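Local coordinates for protein 2-dehydro-3-deoxy-d-gluconate/2-dehydro-3-deoxy-phosphogluconate aldolase (Picrophilus torridus, PDB 4UXD) that belongs to the dihydrodipicolinate synthetase family, whose aldolase members fold as eight-stranded beta/alpha barrels, and forms an assembly of four chains, at residues 96-101 / 119-124; 108-113 / 147-152. All blocks are in the same frame, centred on the assembly; numbering follows the deposited sequence.

Interaction 1: 96-101 / 119-124; sequences AGVGSS and EAAVLM
The flat groups that join Ala96–Val98 to Ala120–Val122 are backbone peptides, whose N-H and C=O groups meet edge to edge; methyl groups of Ala96 and Ala121 lie on one face of this two-strand ribbon, Val122 with the bare backbone of Gly97 on the other, and strand 150-155 takes the far edge of 120-123. Ala96 brackets Ala121 with both its polar backbone atoms: its N donates to Ala120 O (2.7 Å), and its O accepts from Val122 N (2.7 Å). Val122 O then takes Val98 N at 3.0 Å, in a nearly straight bond. The donors stand 23° to 33° out of the acceptor carbonyl planes. CA of Ala121 also approaches Ala96 O, at 3.4 Å, as a CA-H...O contact between the two N-H...O bonds.

Side chains add to the pairing at its Val98 end and carry it on to Gly99. Chi1 of Val98 (-64°) puts CG1 anti to the carbonyl carbon and leaves CG2 between that carbon and the backbone N, 3.8 Å from Ala121 CB and 4.2 Å from Leu123 CB. Leu123 reaches back with CD1, 4.0 Å from Gly99 CA. From a second direction, roughly at right angles, the folded chain of Met124 brings SD to 3.8 Å from the same CA. Met110 of helix 103-115 packs on Val98 and Ala121, whereas Val122 and Met124 meet Tyr154 of strand 150-155.

A backbone bond from Gly97 to Pro64 ties strand 95-97 to the end of strand 61-63. In-register parallel pairing of strands 95-97 and 120-123, linked through helix 103-115, is a beta-alpha-beta unit of the closed TIM barrel.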
ATOM      1  N   ALA A  96     -26.390  18.205   0.840  1.00 25.04           N
ATOM      2  CA  ALA A  96     -26.822  16.856   1.186  1.00 25.65           C
ATOM      3  C   ALA A  96     -25.824  15.807   0.708  1.00 26.25           C
ATOM      4  O   ALA A  96     -25.473  15.756  -0.472  1.00 19.30           O
ATOM      5  CB  ALA A  96     -28.197  16.576   0.599  1.00 25.06           C
ATOM      6  N   GLY A  97     -25.371  14.965   1.624  1.00 22.22           N
ATOM      7  CA  GLY A  97     -24.604  13.811   1.227  1.00 23.29           C
ATOM      8  C   GLY A  97     -25.546  12.889   0.501  1.00 14.39           C
ATOM      9  O   GLY A  97     -26.463  12.375   1.109  1.00 16.74           O
ATOM     10  N   VAL A  98     -25.332  12.693  -0.795  1.00 16.85           N
ATOM     11  CA  VAL A  98     -26.184  11.812  -1.598  1.00 15.52           C
ATOM     12  C   VAL A  98     -25.400  10.568  -2.065  1.00 25.75           C
ATOM     13  O   VAL A  98     -25.736   9.926  -3.077  1.00 16.61           O
ATOM     14  CB  VAL A  98     -26.776  12.588  -2.808  1.00 15.95           C
ATOM     15  CG1 VAL A  98     -27.702  13.700  -2.305  1.00 19.16           C
ATOM     16  CG2 VAL A  98     -25.685  13.189  -3.686  1.00 14.50           C
ATOM     17  N   GLY A  99     -24.362  10.229  -1.293  1.00 25.51           N
ATOM     18  CA  GLY A  99     -23.480   9.110  -1.581  1.00 15.22           C
ATOM     19  C   GLY A  99     -24.133   7.742  -1.542  1.00 16.26           C
ATOM     20  O   GLY A  99     -25.036   7.485  -0.752  1.00 18.77           O
ATOM     21  N   SER A 100     -23.650   6.870  -2.419  1.00 15.22           N
ATOM     22  CA  SER A 100     -24.114   5.497  -2.567  1.00 18.61           C
ATOM     23  C   SER A 100     -23.424   4.908  -3.793  1.00 23.36           C
ATOM     24  O   SER A 100     -23.176   5.623  -4.754  1.00 27.38           O
ATOM     25  CB  SER A 100     -25.635   5.422  -2.734  1.00 19.59           C
ATOM     26  OG  SER A 100     -26.015   4.164  -3.276  1.00 15.21           O
ATOM     27  N   SER A 101     -23.127   3.611  -3.784  1.00 24.03           N
ATOM     28  CA  SER A 101     -22.539   2.978  -4.967  1.00 21.71           C
ATOM     29  C   SER A 101     -23.600   2.679  -6.024  1.00 20.78           C
ATOM     30  O   SER A 101     -23.271   2.364  -7.171  1.00 20.52           O
ATOM     31  CB  SER A 101     -21.798   1.694  -4.589  1.00 18.26           C
ATOM     32  OG  SER A 101     -20.580   1.993  -3.941  1.00 14.02           O
ATOM     33  N   GLU A 119     -29.987  23.121  -0.992  1.00 24.94           N
ATOM     34  CA  GLU A 119     -29.219  23.900  -1.949  1.00 28.40           C
ATOM     35  C   GLU A 119     -28.245  23.089  -2.797  1.00 31.86           C
ATOM     36  O   GLU A 119     -28.096  23.349  -3.996  1.00 35.77           O
ATOM     37  CB  GLU A 119     -28.431  24.990  -1.212  1.00 32.37           C
ATOM     38  CG  GLU A 119     -29.255  26.183  -0.769  1.00 24.76           C
ATOM     39  CD  GLU A 119     -29.851  26.027   0.609  1.00 35.15           C
ATOM     40  OE1 GLU A 119     -29.986  24.889   1.105  1.00 35.84           O
ATOM     41  OE2 GLU A 119     -30.190  27.067   1.206  1.00 50.45           O
ATOM     42  N   ALA A 120     -27.562  22.127  -2.183  1.00 30.70           N
ATOM     43  CA  ALA A 120     -26.462  21.447  -2.867  1.00 36.15           C
ATOM     44  C   ALA A 120     -26.408  19.971  -2.533  1.00 30.57           C
ATOM     45  O   ALA A 120     -26.851  19.546  -1.464  1.00 31.15           O
ATOM     46  CB  ALA A 120     -25.129  22.108  -2.518  1.00 26.62           C
ATOM     47  N   ALA A 121     -25.880  19.195  -3.471  1.00 22.09           N
ATOM     48  CA  ALA A 121     -25.602  17.790  -3.244  1.00 22.69           C
ATOM     49  C   ALA A 121     -24.102  17.647  -3.081  1.00 28.01           C
ATOM     50  O   ALA A 121     -23.345  18.509  -3.542  1.00 23.57           O
ATOM     51  CB  ALA A 121     -26.102  16.936  -4.379  1.00 15.52           C
ATOM     52  N   VAL A 122     -23.701  16.581  -2.390  1.00 22.60           N
ATOM     53  CA  VAL A 122     -22.310  16.185  -2.264  1.00 16.28           C
ATOM     54  C   VAL A 122     -22.161  14.707  -2.573  1.00 19.81           C
ATOM     55  O   VAL A 122     -22.770  13.861  -1.913  1.00 19.07           O
ATOM     56  CB  VAL A 122     -21.757  16.427  -0.862  1.00 23.43           C
ATOM     57  CG1 VAL A 122     -20.225  16.199  -0.849  1.00 16.90           C
ATOM     58  CG2 VAL A 122     -22.124  17.808  -0.376  1.00 25.96           C
ATOM     59  N   LEU A 123     -21.306  14.400  -3.541  1.00 23.90           N
ATOM     60  CA  LEU A 123     -21.153  13.040  -4.038  1.00 22.79           C
ATOM     61  C   LEU A 123     -19.678  12.635  -4.161  1.00 20.70           C
ATOM     62  O   LEU A 123     -18.896  13.325  -4.812  1.00 19.23           O
ATOM     63  CB  LEU A 123     -21.848  12.910  -5.393  1.00 22.39           C
ATOM     64  CG  LEU A 123     -21.743  11.544  -6.064  1.00 23.75           C
ATOM     65  CD1 LEU A 123     -22.407  10.500  -5.196  1.00 20.36           C
ATOM     66  CD2 LEU A 123     -22.369  11.567  -7.456  1.00 23.94           C
ATOM     67  N   MET A 124     -19.316  11.513  -3.534  1.00 21.00           N
ATOM     68  CA  MET A 124     -17.985  10.924  -3.691  1.00 22.51           C
ATOM     69  C   MET A 124     -18.059   9.752  -4.666  1.00 17.90           C
ATOM     70  O   MET A 124     -19.140   9.279  -5.005  1.00 15.21           O
ATOM     71  CB  MET A 124     -17.397  10.459  -2.343  1.00 24.67           C
ATOM     72  CG  MET A 124     -17.955   9.149  -1.797  1.00 14.83           C
ATOM     73  SD  MET A 124     -19.688   9.335  -1.405  1.00 20.50           S
ATOM     74  CE  MET A 124     -19.573  10.339   0.053  1.00 18.63           C
TER

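Interaction 2: 108-113 / 147-152; sequences ELMKFS and NDMDLL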
ATOM      1  N   GLU A 108     -32.351   9.249  -6.740  1.00 22.80           N
ATOM      2  CA  GLU A 108     -33.443   9.355  -5.783  1.00 26.92           C
ATOM      3  C   GLU A 108     -33.138  10.404  -4.708  1.00 26.89           C
ATOM      4  O   GLU A 108     -33.926  11.332  -4.519  1.00 28.01           O
ATOM      5  CB  GLU A 108     -33.703   7.986  -5.154  1.00 32.24           C
ATOM      6  CG  GLU A 108     -35.047   7.826  -4.448  1.00 36.71           C
ATOM      7  CD  GLU A 108     -35.422   6.360  -4.235  1.00 43.92           C
ATOM      8  OE1 GLU A 108     -34.968   5.507  -5.024  1.00 52.12           O
ATOM      9  OE2 GLU A 108     -36.162   6.048  -3.281  1.00 45.17           O
ATOM     10  N   LEU A 109     -31.993  10.263  -4.031  1.00 25.39           N
ATOM     11  CA  LEU A 109     -31.583  11.175  -2.958  1.00 21.85           C
ATOM     12  C   LEU A 109     -31.393  12.618  -3.430  1.00 28.30           C
ATOM     13  O   LEU A 109     -31.591  13.560  -2.658  1.00 25.51           O
ATOM     14  CB  LEU A 109     -30.277  10.701  -2.309  1.00 18.15           C
ATOM     15  CG  LEU A 109     -30.344   9.537  -1.324  1.00 33.29           C
ATOM     16  CD1 LEU A 109     -28.944   8.944  -1.082  1.00 28.84           C
ATOM     17  CD2 LEU A 109     -30.995   9.942   0.005  1.00 36.44           C
ATOM     18  N   MET A 110     -30.994  12.795  -4.686  1.00 27.06           N
ATOM     19  CA  MET A 110     -30.788  14.145  -5.212  1.00 34.71           C
ATOM     20  C   MET A 110     -32.120  14.785  -5.585  1.00 29.39           C
ATOM     21  O   MET A 110     -32.389  15.930  -5.233  1.00 26.94           O
ATOM     22  CB  MET A 110     -29.843  14.125  -6.414  1.00 30.07           C
ATOM     23  CG  MET A 110     -28.363  14.058  -6.009  1.00 28.54           C
ATOM     24  SD  MET A 110     -27.210  14.593  -7.305  1.00 37.96           S
ATOM     25  CE  MET A 110     -27.607  13.395  -8.539  1.00 31.20           C
ATOM     26  N   LYS A 111     -32.945  14.020  -6.285  1.00 33.85           N
ATOM     27  CA  LYS A 111     -34.293  14.427  -6.647  1.00 35.60           C
ATOM     28  C   LYS A 111     -35.081  14.836  -5.418  1.00 31.95           C
ATOM     29  O   LYS A 111     -35.783  15.841  -5.417  1.00 28.02           O
ATOM     30  CB  LYS A 111     -35.006  13.284  -7.379  1.00 38.51           C
ATOM     31  CG  LYS A 111     -36.384  13.626  -7.901  1.00 52.24           C
ATOM     32  CD  LYS A 111     -36.776  12.721  -9.063  1.00 66.37           C
ATOM     33  CE  LYS A 111     -36.981  11.284  -8.618  1.00 67.33           C
ATOM     34  NZ  LYS A 111     -37.204  10.372  -9.771  1.00 75.30           N
ATOM     35  N   PHE A 112     -34.939  14.045  -4.367  1.00 35.48           N
ATOM     36  CA  PHE A 112     -35.641  14.277  -3.116  1.00 33.14           C
ATOM     37  C   PHE A 112     -35.143  15.532  -2.410  1.00 33.65           C
ATOM     38  O   PHE A 112     -35.930  16.270  -1.834  1.00 33.08           O
ATOM     39  CB  PHE A 112     -35.477  13.055  -2.215  1.00 29.03           C
ATOM     40  CG  PHE A 112     -35.962  13.254  -0.812  1.00 33.23           C
ATOM     41  CD1 PHE A 112     -35.111  13.727   0.169  1.00 38.22           C
ATOM     42  CD2 PHE A 112     -37.266  12.935  -0.463  1.00 34.62           C
ATOM     43  CE1 PHE A 112     -35.550  13.891   1.481  1.00 36.42           C
ATOM     44  CE2 PHE A 112     -37.706  13.097   0.842  1.00 41.47           C
ATOM     45  CZ  PHE A 112     -36.843  13.576   1.816  1.00 30.16           C
ATOM     46  N   SER A 113     -33.837  15.778  -2.457  1.00 35.08           N
ATOM     47  CA  SER A 113     -33.272  16.927  -1.759  1.00 36.22           C
ATOM     48  C   SER A 113     -33.431  18.216  -2.584  1.00 36.13           C
ATOM     49  O   SER A 113     -33.482  19.317  -2.022  1.00 31.36           O
ATOM     50  CB  SER A 113     -31.802  16.671  -1.399  1.00 44.79           C
ATOM     51  OG  SER A 113     -31.119  15.953  -2.410  1.00 50.39           O
ATOM     52  N   ASN A 147     -29.640  15.696 -13.172  1.00 42.10           N
ATOM     53  CA  ASN A 147     -29.858  16.507 -11.983  1.00 50.30           C
ATOM     54  C   ASN A 147     -29.160  17.855 -12.085  1.00 55.69           C
ATOM     55  O   ASN A 147     -27.925  17.953 -12.031  1.00 47.13           O
ATOM     56  CB  ASN A 147     -29.382  15.760 -10.735  1.00 45.21           C
ATOM     57  CG  ASN A 147     -30.146  14.480 -10.495  1.00 39.40           C
ATOM     58  OD1 ASN A 147     -29.687  13.397 -10.844  1.00 41.74           O
ATOM     59  ND2 ASN A 147     -31.331  14.597  -9.913  1.00 50.63           N
ATOM     60  N   ASP A 148     -29.979  18.891 -12.217  1.00 49.66           N
ATOM     61  CA  ASP A 148     -29.496  20.234 -12.460  1.00 46.58           C
ATOM     62  C   ASP A 148     -28.846  20.849 -11.214  1.00 55.05           C
ATOM     63  O   ASP A 148     -28.019  21.764 -11.326  1.00 49.97           O
ATOM     64  CB  ASP A 148     -30.653  21.117 -12.941  1.00 35.99           C
ATOM     65  CG  ASP A 148     -30.255  22.002 -14.103  1.00 57.85           C
ATOM     66  OD1 ASP A 148     -29.605  23.047 -13.868  1.00 71.14           O
ATOM     67  OD2 ASP A 148     -30.579  21.647 -15.258  1.00 67.11           O
ATOM     68  N   MET A 149     -29.200  20.337 -10.036  1.00 42.82           N
ATOM     69  CA  MET A 149     -28.844  21.008  -8.787  1.00 36.08           C
ATOM     70  C   MET A 149     -27.341  21.130  -8.555  1.00 34.03           C
ATOM     71  O   MET A 149     -26.524  20.446  -9.177  1.00 32.67           O
ATOM     72  CB  MET A 149     -29.488  20.298  -7.593  1.00 34.05           C
ATOM     73  CG  MET A 149     -28.870  18.989  -7.189  1.00 24.72           C
ATOM     74  SD  MET A 149     -29.762  18.200  -5.825  1.00 33.11           S
ATOM     75  CE  MET A 149     -29.548  19.450  -4.552  1.00 30.08           C
ATOM     76  N   ASP A 150     -27.000  22.035  -7.653  1.00 30.50           N
ATOM     77  CA  ASP A 150     -25.619  22.294  -7.304  1.00 36.76           C
ATOM     78  C   ASP A 150     -24.989  21.058  -6.680  1.00 36.77           C
ATOM     79  O   ASP A 150     -25.559  20.463  -5.768  1.00 31.76           O
ATOM     80  CB  ASP A 150     -25.533  23.475  -6.340  1.00 38.02           C
ATOM     81  CG  ASP A 150     -25.726  24.797  -7.034  1.00 36.90           C
ATOM     82  OD1 ASP A 150     -26.216  24.785  -8.177  1.00 33.45           O
ATOM     83  OD2 ASP A 150     -25.388  25.842  -6.440  1.00 36.43           O
ATOM     84  N   LEU A 151     -23.818  20.673  -7.179  1.00 33.70           N
ATOM     85  CA  LEU A 151     -23.135  19.502  -6.658  1.00 30.87           C
ATOM     86  C   LEU A 151     -21.660  19.774  -6.430  1.00 27.07           C
ATOM     87  O   LEU A 151     -20.985  20.355  -7.278  1.00 25.15           O
ATOM     88  CB  LEU A 151     -23.316  18.312  -7.608  1.00 31.27           C
ATOM     89  CG  LEU A 151     -22.730  16.987  -7.114  1.00 21.38           C
ATOM     90  CD1 LEU A 151     -23.611  15.839  -7.498  1.00 17.70           C
ATOM     91  CD2 LEU A 151     -21.340  16.783  -7.698  1.00 29.11           C
ATOM     92  N   LEU A 152     -21.183  19.358  -5.262  1.00 33.55           N
ATOM     93  CA  LEU A 152     -19.761  19.372  -4.941  1.00 27.95           C
ATOM     94  C   LEU A 152     -19.238  17.951  -4.975  1.00 27.16           C
ATOM     95  O   LEU A 152     -19.744  17.054  -4.283  1.00 23.57           O
ATOM     96  CB  LEU A 152     -19.510  20.019  -3.576  1.00 23.47           C
ATOM     97  CG  LEU A 152     -19.745  21.537  -3.607  1.00 28.97           C
ATOM     98  CD1 LEU A 152     -21.039  21.899  -2.893  1.00 39.15           C
ATOM     99  CD2 LEU A 152     -18.587  22.294  -3.002  1.00 29.95           C
TER
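In the layer between the barrel strands and their outer helices, Met110 of helix 103-115 meets Asn147, Met149 and Leu151, on the loop and strand that follow helix 133-144. Met110 carries most of the helix side of the contact. Its CG sits anti to the carbonyl carbon (chi1 -81°), and the chain runs on extended before bending at the sulfur, so different atoms serve different partners. The terminal CE closes on the Asn147 side chain, 3.7 Å from CB and 3.4 Å from CG; the two side chains run at a slant to one another. SD touches Leu151 CD1 at 3.8 Å, the leucine lying across the methionine at about a right angle.

The second thioether comes from the strand side. Met149 turns its CG between the backbone N and carbonyl carbon (chi1 74°) and extends to place SD 3.5 Å from Met110 O and 4.1 Å from Met110 CB, over the backbone of the helix. Ser113, one turn further along, passes the same sulfur with its OG at 4.3 Å. No hydrogen bond crosses between 108-113 and 147-152, and the contact rests on van der Waals packing of the two methionines with Leu151 and Asn147.

Strand 120-123 lies beside this contact, and its Ala121 touches Met149. Leu109, on another flank of the helix, packs on Leu76 and Arg79 of helix 76-88. Lys111 projects to the exposed surface. An amphipathic helix resting its apolar flank on the outside of parallel strands, one strand beyond its own beta-alpha-beta connection, belongs to the outer layer of a TIM barrel.

Overall arrangement
Both contacts are buried and build one sector of the barrel, but interaction 1 lies nearer the chain's centre, within the sheet itself, and interaction 2 further out, between helix and strand. Their centres are about 8 Å apart. Helix 103-115, which supplies one side of interaction 2, is the connection between the two strands of interaction 1. Strands 120-123 and 150-155 are sheet neighbours, and probable backbone hydrogen bonds of Ala121 with Asp150 and Leu152 join the contacts. The chemistry changes with depth: directional peptide bonds fix the register in 96-101 / 119-124, whereas 108-113 / 147-152 relies on packing of two methionines, a leucine and the side chain of Asn147, with Lys111 at its solvent margin.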